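Local coordinates for chitin elicitor-binding protein (Oryza sativa subsp. japonica, PDB 5JCD) that binds chitin oligosaccharides from fungal cell walls at the rice cell surface and takes part in passing on the signal for defence responses, at residues A[63-68]-A[143-148]; A[94-99]-A[126-131]; A[133-138]-A[172-177]; A[149-154]-A[158-163]. All coordinates share one frame; numbering follows the deposited sequence.

Contacts 2 and 4 are buried and purely apolar, each setting a helix isoleucine against residues of a strand or its continuation, one in LysM 1 and the other in LysM 2; their centres lie about 25 Å apart, on opposite sides of the chain's centre. Contacts 1 and 3 are only partly buried and use charged side chains: a lysine reaching a methionine in contact 1, an arginine-aspartate salt bridge in contact 3. Contact 1 lies nearest the middle, about 7 Å from it centre to centre, and shares strand 145-150 with contact 4. It also touches contact 3, where His146 NE2 approaches Asp137 O at 2.7 Å, a probable hydrogen bond.

Contact 1 (A[63-68]-A[143-148]); sequences TVKIPF and NVMHLA
Lys65 and Met145 meet tip to tip: the ammonium nitrogen NZ of Lys65 lies 3.4 Å from SD of Met145 and 3.9 Å from its terminal methyl CE. The approach is a close packing of a charged end on a polarisable sulfur. Further back along the lysine, CE passes 4.3 Å from CD1 of Leu147, so the aliphatic part of the chain rests on a second apolar side chain of the same strand. Lys65 runs extended as far as CE and then turns at its last torsion (chi4 -62°), which swings NZ onto the sulfur; Met145 is bent at its own last torsion, which places CE beside NZ as well.

The backbones stand well apart, with the CA atoms of Lys65 and Leu147 8.7 Å from each other, because 63-68 and 143-148 are not paired strands. Strand 12-20 runs between them in the mixed sheet, antiparallel to 63-72 and parallel to 145-150. Backbone hydrogen bonds join Ile66 to Ile17 on one flank and His146 to Ala16 on the other. The side chains of contact 1 therefore reach across an intervening strand, and they bring the N-terminal part of the ectodomain into side-chain contact with strand 145-150, the first strand of LysM 2.

Farther out, Lys65 N is hydrogen-bonded to Asn46 OD1, which helps fix where the lysine starts. Val64 and Ile66 are buried against helices 27-34 and 39-45. Leu147 packs on Tyr164, while Met145 is hydrogen-bonded through its backbone to Leu193 of strand 188-193.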
loop_
_atom_site.group_PDB
_atom_site.type_symbol
_atom_site.label_atom_id
_atom_site.label_comp_id
_atom_site.label_asym_id
_atom_site.label_seq_id
_atom_site.Cartn_x
_atom_site.Cartn_y
_atom_site.Cartn_z
ATOM N N THR A 63 8.037 -4.139 -9.531
ATOM C CA THR A 63 7.005 -4.165 -8.493
ATOM C C THR A 63 7.022 -5.441 -7.663
ATOM O O THR A 63 7.409 -6.492 -8.140
ATOM C CB THR A 63 5.598 -4.005 -9.093
ATOM O OG1 THR A 63 5.332 -5.103 -9.968
ATOM C CG2 THR A 63 5.493 -2.686 -9.872
ATOM N N VAL A 64 6.610 -5.316 -6.408
ATOM C CA VAL A 64 6.497 -6.438 -5.507
ATOM C C VAL A 64 5.237 -6.279 -4.709
ATOM O O VAL A 64 4.986 -5.230 -4.125
ATOM C CB VAL A 64 7.659 -6.490 -4.480
ATOM C CG1 VAL A 64 7.522 -7.728 -3.563
ATOM C CG2 VAL A 64 8.990 -6.492 -5.177
ATOM N N LYS A 65 4.463 -7.349 -4.641
ATOM C CA LYS A 65 3.268 -7.356 -3.840
ATOM C C LYS A 65 3.645 -7.514 -2.379
ATOM O O LYS A 65 4.248 -8.500 -1.999
ATOM C CB LYS A 65 2.405 -8.515 -4.275
ATOM C CG LYS A 65 0.921 -8.362 -3.978
ATOM C CD LYS A 65 0.164 -9.477 -4.709
ATOM C CE LYS A 65 -1.336 -9.305 -4.687
ATOM N NZ LYS A 65 -1.894 -9.340 -3.324
ATOM N N ILE A 66 3.252 -6.569 -1.549
ATOM C CA ILE A 66 3.591 -6.653 -0.140
ATOM C C ILE A 66 2.323 -6.722 0.704
ATOM O O ILE A 66 1.564 -5.775 0.739
ATOM C CB ILE A 66 4.511 -5.488 0.297
ATOM C CG1 ILE A 66 5.782 -5.504 -0.571
ATOM C CG2 ILE A 66 4.825 -5.576 1.797
ATOM C CD1 ILE A 66 6.795 -4.482 -0.221
ATOM N N PRO A 67 2.073 -7.887 1.330
ATOM C CA PRO A 67 0.923 -8.153 2.210
ATOM C C PRO A 67 1.126 -7.604 3.604
ATOM O O PRO A 67 2.264 -7.486 4.056
ATOM C CB PRO A 67 0.839 -9.693 2.259
ATOM C CG PRO A 67 2.099 -10.209 1.693
ATOM C CD PRO A 67 2.958 -9.056 1.206
ATOM N N PHE A 68 0.041 -7.219 4.259
ATOM C CA PHE A 68 0.154 -6.755 5.626
ATOM C C PHE A 68 -1.178 -6.846 6.341
ATOM O O PHE A 68 -2.207 -7.058 5.720
ATOM C CB PHE A 68 0.692 -5.311 5.674
ATOM C CG PHE A 68 -0.136 -4.319 4.903
ATOM C CD1 PHE A 68 -1.197 -3.660 5.509
ATOM C CD2 PHE A 68 0.151 -4.043 3.568
ATOM C CE1 PHE A 68 -1.956 -2.756 4.793
ATOM C CE2 PHE A 68 -0.601 -3.151 2.857
ATOM C CZ PHE A 68 -1.655 -2.500 3.457
ATOM N N ASN A 143 -16.083 -11.493 -0.176
ATOM C CA ASN A 143 -14.805 -11.226 0.454
ATOM C C ASN A 143 -13.710 -10.942 -0.563
ATOM O O ASN A 143 -13.573 -11.637 -1.571
ATOM C CB ASN A 143 -14.410 -12.362 1.394
ATOM C CG ASN A 143 -15.141 -12.277 2.720
ATOM O OD1 ASN A 143 -16.131 -12.970 2.956
ATOM N ND2 ASN A 143 -14.663 -11.388 3.592
ATOM N N VAL A 144 -12.954 -9.881 -0.300
ATOM C CA VAL A 144 -11.889 -9.468 -1.209
ATOM C C VAL A 144 -10.614 -9.148 -0.438
ATOM O O VAL A 144 -10.644 -8.848 0.750
ATOM C CB VAL A 144 -12.284 -8.211 -2.018
ATOM C CG1 VAL A 144 -13.204 -8.572 -3.184
ATOM C CG2 VAL A 144 -12.916 -7.173 -1.106
ATOM N N MET A 145 -9.494 -9.198 -1.140
ATOM C CA MET A 145 -8.264 -8.645 -0.634
ATOM C C MET A 145 -8.031 -7.286 -1.288
ATOM O O MET A 145 -7.929 -7.196 -2.512
ATOM C CB MET A 145 -7.084 -9.568 -0.952
ATOM C CG MET A 145 -5.827 -9.190 -0.146
ATOM S SD MET A 145 -4.293 -9.658 -0.922
ATOM C CE MET A 145 -4.577 -11.382 -1.287
ATOM N N HIS A 146 -7.985 -6.232 -0.485
ATOM C CA HIS A 146 -7.718 -4.901 -1.032
ATOM C C HIS A 146 -6.246 -4.642 -1.361
ATOM O O HIS A 146 -5.364 -4.778 -0.522
ATOM C CB HIS A 146 -8.256 -3.825 -0.105
ATOM C CG HIS A 146 -9.751 -3.808 -0.034
ATOM N ND1 HIS A 146 -10.526 -3.019 -0.846
ATOM C CD2 HIS A 146 -10.605 -4.491 0.763
ATOM C CE1 HIS A 146 -11.803 -3.200 -0.547
ATOM N NE2 HIS A 146 -11.875 -4.090 0.421
ATOM N N LEU A 147 -6.011 -4.243 -2.600
ATOM C CA LEU A 147 -4.679 -3.974 -3.112
ATOM C C LEU A 147 -4.562 -2.512 -3.493
ATOM O O LEU A 147 -5.378 -1.995 -4.264
ATOM C CB LEU A 147 -4.417 -4.821 -4.346
ATOM C CG LEU A 147 -3.117 -4.600 -5.118
ATOM C CD1 LEU A 147 -1.919 -5.035 -4.288
ATOM C CD2 LEU A 147 -3.121 -5.332 -6.467
ATOM N N ALA A 148 -3.563 -1.849 -2.919
ATOM C CA ALA A 148 -3.241 -0.470 -3.258
ATOM C C ALA A 148 -2.397 -0.487 -4.498
ATOM O O ALA A 148 -1.344 -1.138 -4.523
ATOM C CB ALA A 148 -2.490 0.207 -2.121
#

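Contact 2 (A[94-99]-A[126-131]); sequences DAIARN and QTLWIP
Ile96 turns its CG1 branch beside its backbone N (chi1 -67°) and runs on to CD1 nearly extended, while Leu128 carries CG likewise beside its own backbone N (chi1 -59°), and these two settings bring the methyls together. CD1 of Ile96 lies 4.1 Å from CD1 of Leu128, the two side chains passing each other at a slant. The other branch of Ile96 serves a second partner: CG2 comes to 4.5 Å from CD1 of Ile130, a looser touch. One helix residue is thus shared between two strand-side residues two positions apart, both with the CB directed at the helix. All three are buried, and Tyr85 of strand 84-86 and Phe101 add further apolar surface.

Leu128 is hydrogen-bonded through its backbone to Tyr85. The strand is also held by Asn114, whose OD1 accepts from Trp129 N; the side chain of Asn114 lies about 4 Å from that of Leu128. Asn114 and Thr127 both bind chitin; the packing therefore lies next to Asn114, and Thr127 precedes Leu128 on the same strand. The arrangement belongs to the βααβ fold of LysM 1, in which the first helix, 93-100, lies against the two-stranded antiparallel sheet made of strands 84-86 and 127-129.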
loop_
_atom_site.group_PDB
_atom_site.type_symbol
_atom_site.label_atom_id
_atom_site.label_comp_id
_atom_site.label_asym_id
_atom_site.label_seq_id
_atom_site.Cartn_x
_atom_site.Cartn_y
_atom_site.Cartn_z
ATOM N N ASP A 94 7.395 14.478 3.258
ATOM C CA ASP A 94 6.961 14.434 1.866
ATOM C C ASP A 94 7.889 13.586 1.008
ATOM O O ASP A 94 7.438 12.903 0.099
ATOM C CB ASP A 94 6.891 15.845 1.300
ATOM C CG ASP A 94 6.216 15.903 -0.052
ATOM O OD1 ASP A 94 4.971 15.820 -0.080
ATOM O OD2 ASP A 94 6.923 16.064 -1.080
ATOM N N ALA A 95 9.190 13.665 1.263
ATOM C CA ALA A 95 10.138 12.832 0.535
ATOM C C ALA A 95 10.022 11.357 0.957
ATOM O O ALA A 95 10.191 10.456 0.146
ATOM C CB ALA A 95 11.555 13.329 0.741
ATOM N N ILE A 96 9.741 11.112 2.228
ATOM C CA ILE A 96 9.536 9.757 2.711
ATOM C C ILE A 96 8.279 9.158 2.077
ATOM O O ILE A 96 8.315 8.074 1.511
ATOM C CB ILE A 96 9.363 9.746 4.225
ATOM C CG1 ILE A 96 10.677 10.165 4.908
ATOM C CG2 ILE A 96 8.892 8.347 4.689
ATOM C CD1 ILE A 96 10.524 10.622 6.350
ATOM N N ALA A 97 7.188 9.905 2.152
ATOM C CA ALA A 97 5.935 9.543 1.551
ATOM C C ALA A 97 6.088 9.215 0.059
ATOM O O ALA A 97 5.647 8.154 -0.406
ATOM C CB ALA A 97 4.927 10.679 1.754
ATOM N N ARG A 98 6.741 10.106 -0.681
ATOM C CA ARG A 98 6.821 9.978 -2.135
ATOM C C ARG A 98 7.946 9.096 -2.663
ATOM O O ARG A 98 7.766 8.380 -3.640
ATOM C CB ARG A 98 6.926 11.354 -2.779
ATOM C CG ARG A 98 5.745 12.236 -2.502
ATOM C CD ARG A 98 5.794 13.503 -3.326
ATOM N NE ARG A 98 4.457 13.823 -3.804
ATOM C CZ ARG A 98 3.582 14.515 -3.096
ATOM N NH1 ARG A 98 3.929 14.953 -1.895
ATOM N NH2 ARG A 98 2.370 14.767 -3.579
ATOM N N ASN A 99 9.117 9.199 -2.049
ATOM C CA ASN A 99 10.317 8.524 -2.524
ATOM C C ASN A 99 10.574 7.182 -1.861
ATOM O O ASN A 99 11.369 6.385 -2.362
ATOM C CB ASN A 99 11.543 9.432 -2.383
ATOM C CG ASN A 99 11.327 10.790 -3.027
ATOM O OD1 ASN A 99 10.668 10.894 -4.050
ATOM N ND2 ASN A 99 11.837 11.842 -2.393
ATOM N N GLN A 126 14.053 9.139 14.887
ATOM C CA GLN A 126 12.687 9.009 15.367
ATOM C C GLN A 126 11.950 7.921 14.557
ATOM O O GLN A 126 12.205 7.750 13.361
ATOM C CB GLN A 126 11.972 10.346 15.198
ATOM C CG GLN A 126 10.478 10.336 15.472
ATOM C CD GLN A 126 9.843 11.672 15.159
ATOM O OE1 GLN A 126 10.498 12.572 14.635
ATOM N NE2 GLN A 126 8.574 11.816 15.492
ATOM N N THR A 127 11.068 7.167 15.212
ATOM C CA THR A 127 10.285 6.157 14.513
ATOM C C THR A 127 8.913 6.695 14.117
ATOM O O THR A 127 8.199 7.289 14.930
ATOM C CB THR A 127 10.066 4.902 15.359
ATOM O OG1 THR A 127 9.496 5.290 16.608
ATOM C CG2 THR A 127 11.378 4.145 15.595
ATOM N N LEU A 128 8.554 6.474 12.857
ATOM C CA LEU A 128 7.268 6.911 12.328
ATOM C C LEU A 128 6.438 5.692 11.914
ATOM O O LEU A 128 6.954 4.756 11.288
ATOM C CB LEU A 128 7.468 7.825 11.115
ATOM C CG LEU A 128 8.256 9.129 11.217
ATOM C CD1 LEU A 128 8.509 9.703 9.830
ATOM C CD2 LEU A 128 7.494 10.129 12.068
ATOM N N TRP A 129 5.162 5.686 12.288
ATOM C CA TRP A 129 4.226 4.685 11.781
ATOM C C TRP A 129 3.733 5.139 10.418
ATOM O O TRP A 129 3.131 6.202 10.305
ATOM C CB TRP A 129 3.026 4.535 12.721
ATOM C CG TRP A 129 1.895 3.714 12.137
ATOM C CD1 TRP A 129 2.009 2.618 11.315
ATOM C CD2 TRP A 129 0.483 3.946 12.297
ATOM N NE1 TRP A 129 0.766 2.146 10.979
ATOM C CE2 TRP A 129 -0.193 2.936 11.561
ATOM C CE3 TRP A 129 -0.277 4.896 13.000
ATOM C CZ2 TRP A 129 -1.595 2.849 11.503
ATOM C CZ3 TRP A 129 -1.677 4.810 12.943
ATOM C CH2 TRP A 129 -2.321 3.791 12.191
ATOM N N ILE A 130 3.952 4.325 9.392
ATOM C CA ILE A 130 3.453 4.641 8.060
ATOM C C ILE A 130 2.104 3.928 7.829
ATOM O O ILE A 130 2.052 2.708 7.714
ATOM C CB ILE A 130 4.472 4.197 6.984
ATOM C CG1 ILE A 130 5.870 4.753 7.288
ATOM C CG2 ILE A 130 4.004 4.583 5.591
ATOM C CD1 ILE A 130 5.954 6.282 7.341
ATOM N N PRO A 131 1.006 4.691 7.753
ATOM C CA PRO A 131 -0.317 4.082 7.578
ATOM C C PRO A 131 -0.654 3.746 6.120
ATOM O O PRO A 131 -1.447 4.453 5.510
ATOM C CB PRO A 131 -1.257 5.187 8.052
ATOM C CG PRO A 131 -0.535 6.456 7.644
ATOM C CD PRO A 131 0.937 6.159 7.823
#

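Contact 3 (A[133-138]-A[172-177]); sequences PCSCDK and LTRNKI
The salt bridge between Arg174 and Asp137 is built on a single carboxylate oxygen. Arg174 NH2 gives the stronger bond to Asp137 OD2, at 3.1 Å with an N-H...O angle of 159°, and NH1 adds a weak one to the same OD2 at 3.4 Å. OD2 lies in the guanidinium plane, at its edge, and NH2 comes to OD2 from the anti side, a little out of the carboxylate plane. The two flat groups are turned 74° against each other, far from the coplanar, two-oxygen pairing of a bidentate bridge. Both groups have further partners: Asp137 OD1 accepts from Ala6 N, and Arg174 NE forms a salt bridge with Asp190 OD2. A leucine in place of Arg174 would remove the guanidinium, and would probably leave Asp137 and Asp190 without the positive charge they share.

Among the neutral hydrogen bonds, Ser135 OG accepts from Asp137 N at 3.0 Å with an angle of 169°, which makes an ST turn and sets the backbone from which the aspartate reaches out. The same OG is hydrogen-bonded to Thr4 O, and it lies 3.4 Å from Arg174 NH2.

On the backbone side, Arg174 ends helix 168-174 in a Schellman motif, with Ile177 N bonded to Leu172 O at 3.0 Å and Lys176 at positive phi.

Covalent bonds hold the other partner: Cys134 is joined to Cys70 and Cys136 to Cys13. The arrangement thus fastens the second helix of LysM 2 to a disulfide-bonded Cys-X-Cys segment, a feature characteristic of plant LysM receptors.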
loop_
_atom_site.group_PDB
_atom_site.type_symbol
_atom_site.label_atom_id
_atom_site.label_comp_id
_atom_site.label_asym_id
_atom_site.label_seq_id
_atom_site.Cartn_x
_atom_site.Cartn_y
_atom_site.Cartn_z
ATOM N N PRO A 133 -2.523 2.486 2.971
ATOM C CA PRO A 133 -3.975 2.448 2.798
ATOM C C PRO A 133 -4.521 1.032 2.547
ATOM O O PRO A 133 -3.954 0.230 1.796
ATOM C CB PRO A 133 -4.192 3.344 1.578
ATOM C CG PRO A 133 -2.947 3.162 0.777
ATOM C CD PRO A 133 -1.828 2.918 1.747
ATOM N N CYS A 134 -5.645 0.743 3.183
ATOM C CA CYS A 134 -6.248 -0.567 3.079
ATOM C C CYS A 134 -7.695 -0.489 3.503
ATOM O O CYS A 134 -8.184 0.567 3.887
ATOM C CB CYS A 134 -5.500 -1.594 3.956
ATOM S SG CYS A 134 -5.442 -1.225 5.745
ATOM N N SER A 135 -8.372 -1.626 3.416
ATOM C CA SER A 135 -9.743 -1.740 3.870
ATOM C C SER A 135 -10.047 -3.199 4.096
ATOM O O SER A 135 -9.352 -4.082 3.567
ATOM C CB SER A 135 -10.714 -1.182 2.833
ATOM O OG SER A 135 -12.058 -1.294 3.280
ATOM N N CYS A 136 -11.101 -3.456 4.854
ATOM C CA CYS A 136 -11.585 -4.816 4.973
ATOM C C CYS A 136 -13.031 -4.898 4.452
ATOM O O CYS A 136 -13.713 -5.890 4.697
ATOM C CB CYS A 136 -11.489 -5.300 6.419
ATOM S SG CYS A 136 -9.832 -5.153 7.211
ATOM N N ASP A 137 -13.506 -3.854 3.763
ATOM C CA ASP A 137 -14.872 -3.844 3.217
ATOM C C ASP A 137 -14.984 -4.989 2.246
ATOM O O ASP A 137 -14.023 -5.303 1.552
ATOM C CB ASP A 137 -15.186 -2.571 2.422
ATOM C CG ASP A 137 -15.376 -1.340 3.293
ATOM O OD1 ASP A 137 -15.771 -1.477 4.471
ATOM O OD2 ASP A 137 -15.113 -0.226 2.788
ATOM N N LYS A 138 -16.158 -5.611 2.209
ATOM C CA LYS A 138 -16.498 -6.564 1.164
ATOM C C LYS A 138 -16.838 -5.819 -0.137
ATOM O O LYS A 138 -17.089 -4.607 -0.137
ATOM C CB LYS A 138 -17.687 -7.413 1.612
ATOM C CG LYS A 138 -17.322 -8.439 2.696
ATOM C CD LYS A 138 -18.540 -9.118 3.307
ATOM C CE LYS A 138 -18.128 -10.001 4.503
ATOM N NZ LYS A 138 -18.186 -11.475 4.251
ATOM N N LEU A 172 -14.282 1.475 -10.842
ATOM C CA LEU A 172 -14.722 2.874 -10.917
ATOM C C LEU A 172 -15.580 3.339 -9.751
ATOM O O LEU A 172 -15.381 4.440 -9.242
ATOM C CB LEU A 172 -15.470 3.125 -12.229
ATOM C CG LEU A 172 -14.542 2.991 -13.440
ATOM C CD1 LEU A 172 -15.277 3.004 -14.792
ATOM C CD2 LEU A 172 -13.421 4.016 -13.372
ATOM N N THR A 173 -16.512 2.508 -9.293
ATOM C CA THR A 173 -17.355 2.926 -8.168
ATOM C C THR A 173 -16.577 2.879 -6.859
ATOM O O THR A 173 -16.731 3.733 -5.996
ATOM C CB THR A 173 -18.632 2.070 -8.033
ATOM O OG1 THR A 173 -18.274 0.724 -7.706
ATOM C CG2 THR A 173 -19.428 2.091 -9.331
ATOM N N ARG A 174 -15.781 1.833 -6.694
ATOM C CA ARG A 174 -14.963 1.695 -5.505
ATOM C C ARG A 174 -14.037 2.904 -5.373
ATOM O O ARG A 174 -13.781 3.392 -4.280
ATOM C CB ARG A 174 -14.150 0.393 -5.565
ATOM C CG ARG A 174 -13.300 0.127 -4.339
ATOM C CD ARG A 174 -14.169 -0.117 -3.132
ATOM N NE ARG A 174 -13.441 0.057 -1.886
ATOM C CZ ARG A 174 -13.992 -0.036 -0.683
ATOM N NH1 ARG A 174 -15.283 -0.314 -0.562
ATOM N NH2 ARG A 174 -13.244 0.138 0.400
ATOM N N ASN A 175 -13.527 3.407 -6.489
ATOM C CA ASN A 175 -12.613 4.523 -6.364
ATOM C C ASN A 175 -13.194 5.897 -6.656
ATOM O O ASN A 175 -12.452 6.863 -6.765
ATOM C CB ASN A 175 -11.367 4.248 -7.191
ATOM C CG ASN A 175 -10.545 3.114 -6.604
ATOM O OD1 ASN A 175 -9.801 3.330 -5.654
ATOM N ND2 ASN A 175 -10.673 1.905 -7.167
ATOM N N LYS A 176 -14.523 5.967 -6.759
ATOM C CA LYS A 176 -15.254 7.196 -7.065
ATOM C C LYS A 176 -14.640 7.962 -8.236
ATOM O O LYS A 176 -14.292 9.125 -8.118
ATOM C CB LYS A 176 -15.382 8.098 -5.837
ATOM C CG LYS A 176 -15.793 7.372 -4.584
ATOM C CD LYS A 176 -15.717 8.316 -3.408
ATOM C CE LYS A 176 -16.096 7.645 -2.100
ATOM N NZ LYS A 176 -14.859 7.275 -1.326
ATOM N N ILE A 177 -14.503 7.288 -9.363
ATOM C CA ILE A 177 -13.937 7.890 -10.553
ATOM C C ILE A 177 -15.060 8.179 -11.532
ATOM O O ILE A 177 -15.626 7.259 -12.128
ATOM C CB ILE A 177 -12.900 6.947 -11.205
ATOM C CG1 ILE A 177 -11.638 6.863 -10.346
ATOM C CG2 ILE A 177 -12.525 7.399 -12.601
ATOM C CD1 ILE A 177 -10.724 5.706 -10.762
#

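Contact 4 (A[149-154]-A[158-163]); sequences YSVGKG and SAIAAK
The backbones come closest at Val151 and Ile160, with CA atoms 8.4 Å apart, where the end of strand 145-150 and the loop after it run past helix 157-163. Ile160 carries the contact alone from the helix side. Its CD1 lies 3.7 Å from CE2 of Tyr149, and CG1 and CG2 follow at 3.9 Å and 4.0 Å from the same CE2, so all three outer carbons gather round one corner of the ring. The approach to the ring is oblique. Val151 meets the tip of the branch from another direction: its CG2 is 4.1 Å from Ile160 CD1, and the two side chains cross at about a right angle. Tyr149 keeps CG opposite its backbone N (chi1 -179°), which carries the ring out from the strand to the isoleucine.

This is the packing of the first helix of LysM 2 on the opening strand of its βααβ fold, close to the turn that links them. An alanine in place of Ile160 lacks both branches, which would probably deprive Tyr149 CE2 and Val151 CG2 of their partner and open a gap beside Leu171 and Leu183.

Glu155 OE1, hydrogen-bonded to Tyr149 OH and to Gly152 N, probably limits how far the ring can shift, tying its far end to the loop. Gly154 continues that loop at a positive phi of 85°, where a CB would be jammed against the preceding carbonyl O. Gly154 and Ser158 bind chitin, as does Leu183, whose side chain is about 4 Å from that of Val151. Separately, a NAG present in the crystal touches Ala159.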
loop_
_atom_site.group_PDB
_atom_site.type_symbol
_atom_site.label_atom_id
_atom_site.label_comp_id
_atom_site.label_asym_id
_atom_site.label_seq_id
_atom_site.Cartn_x
_atom_site.Cartn_y
_atom_site.Cartn_z
ATOM N N TYR A 149 -2.864 0.223 -5.526
ATOM C CA TYR A 149 -2.253 0.184 -6.851
ATOM C C TYR A 149 -1.947 1.590 -7.373
ATOM O O TYR A 149 -2.841 2.452 -7.403
ATOM C CB TYR A 149 -3.197 -0.514 -7.812
ATOM C CG TYR A 149 -2.658 -0.642 -9.193
ATOM C CD1 TYR A 149 -1.795 -1.680 -9.522
ATOM C CD2 TYR A 149 -3.030 0.256 -10.192
ATOM C CE1 TYR A 149 -1.280 -1.809 -10.802
ATOM C CE2 TYR A 149 -2.531 0.129 -11.489
ATOM C CZ TYR A 149 -1.649 -0.902 -11.774
ATOM O OH TYR A 149 -1.147 -1.056 -13.022
ATOM N N SER A 150 -0.688 1.829 -7.753
ATOM C CA SER A 150 -0.294 3.100 -8.335
ATOM C C SER A 150 -0.371 3.046 -9.861
ATOM O O SER A 150 0.380 2.315 -10.487
ATOM C CB SER A 150 1.125 3.480 -7.891
ATOM O OG SER A 150 1.531 4.712 -8.473
ATOM N N VAL A 151 -1.256 3.849 -10.446
ATOM C CA VAL A 151 -1.481 3.833 -11.883
ATOM C C VAL A 151 -0.208 4.183 -12.672
ATOM O O VAL A 151 0.482 5.189 -12.410
ATOM C CB VAL A 151 -2.593 4.834 -12.289
ATOM C CG1 VAL A 151 -2.651 4.961 -13.786
ATOM C CG2 VAL A 151 -3.962 4.424 -11.715
ATOM N N GLY A 152 0.106 3.327 -13.628
ATOM C CA GLY A 152 1.228 3.521 -14.517
ATOM C C GLY A 152 0.900 4.451 -15.669
ATOM O O GLY A 152 -0.266 4.680 -15.974
ATOM N N LYS A 153 1.930 5.007 -16.292
ATOM C CA LYS A 153 1.741 5.902 -17.426
ATOM C C LYS A 153 1.158 5.176 -18.632
ATOM O O LYS A 153 1.659 4.134 -19.048
ATOM C CB LYS A 153 3.071 6.569 -17.793
ATOM C CG LYS A 153 3.299 6.811 -19.278
ATOM C CD LYS A 153 4.284 7.959 -19.497
ATOM C CE LYS A 153 3.641 9.317 -19.163
ATOM N NZ LYS A 153 3.069 10.021 -20.368
ATOM N N GLY A 154 0.108 5.764 -19.201
ATOM C CA GLY A 154 -0.545 5.214 -20.369
ATOM C C GLY A 154 -1.584 4.171 -20.001
ATOM O O GLY A 154 -2.254 3.662 -20.867
ATOM N N SER A 158 -9.874 0.127 -17.710
ATOM C CA SER A 158 -10.317 -1.109 -18.319
ATOM C C SER A 158 -9.259 -2.180 -18.175
ATOM O O SER A 158 -9.524 -3.262 -17.653
ATOM C CB SER A 158 -10.659 -0.906 -19.797
ATOM O OG SER A 158 -11.204 -2.096 -20.345
ATOM N N ALA A 159 -8.053 -1.880 -18.635
ATOM C CA ALA A 159 -6.982 -2.867 -18.585
ATOM C C ALA A 159 -6.559 -3.172 -17.150
ATOM O O ALA A 159 -6.178 -4.295 -16.841
ATOM C CB ALA A 159 -5.811 -2.420 -19.394
ATOM N N ILE A 160 -6.621 -2.170 -16.276
ATOM C CA ILE A 160 -6.261 -2.386 -14.885
ATOM C C ILE A 160 -7.271 -3.329 -14.227
ATOM O O ILE A 160 -6.894 -4.283 -13.573
ATOM C CB ILE A 160 -6.171 -1.048 -14.114
ATOM C CG1 ILE A 160 -4.943 -0.236 -14.567
ATOM C CG2 ILE A 160 -6.113 -1.292 -12.619
ATOM C CD1 ILE A 160 -4.977 1.216 -14.098
ATOM N N ALA A 161 -8.554 -3.050 -14.407
ATOM C CA ALA A 161 -9.596 -3.901 -13.860
ATOM C C ALA A 161 -9.449 -5.326 -14.363
ATOM O O ALA A 161 -9.493 -6.265 -13.575
ATOM C CB ALA A 161 -10.968 -3.358 -14.214
ATOM N N ALA A 162 -9.235 -5.477 -15.667
ATOM C CA ALA A 162 -9.164 -6.810 -16.262
ATOM C C ALA A 162 -7.979 -7.573 -15.729
ATOM O O ALA A 162 -8.106 -8.742 -15.384
ATOM C CB ALA A 162 -9.106 -6.742 -17.790
ATOM N N LYS A 163 -6.829 -6.916 -15.655
ATOM C CA LYS A 163 -5.646 -7.578 -15.119
ATOM C C LYS A 163 -5.901 -8.126 -13.691
ATOM O O LYS A 163 -5.304 -9.116 -13.288
ATOM C CB LYS A 163 -4.394 -6.672 -15.145
ATOM C CG LYS A 163 -3.279 -7.331 -14.335
ATOM C CD LYS A 163 -1.857 -6.912 -14.585
ATOM C CE LYS A 163 -0.960 -8.005 -13.962
ATOM N NZ LYS A 163 0.498 -7.861 -14.208
#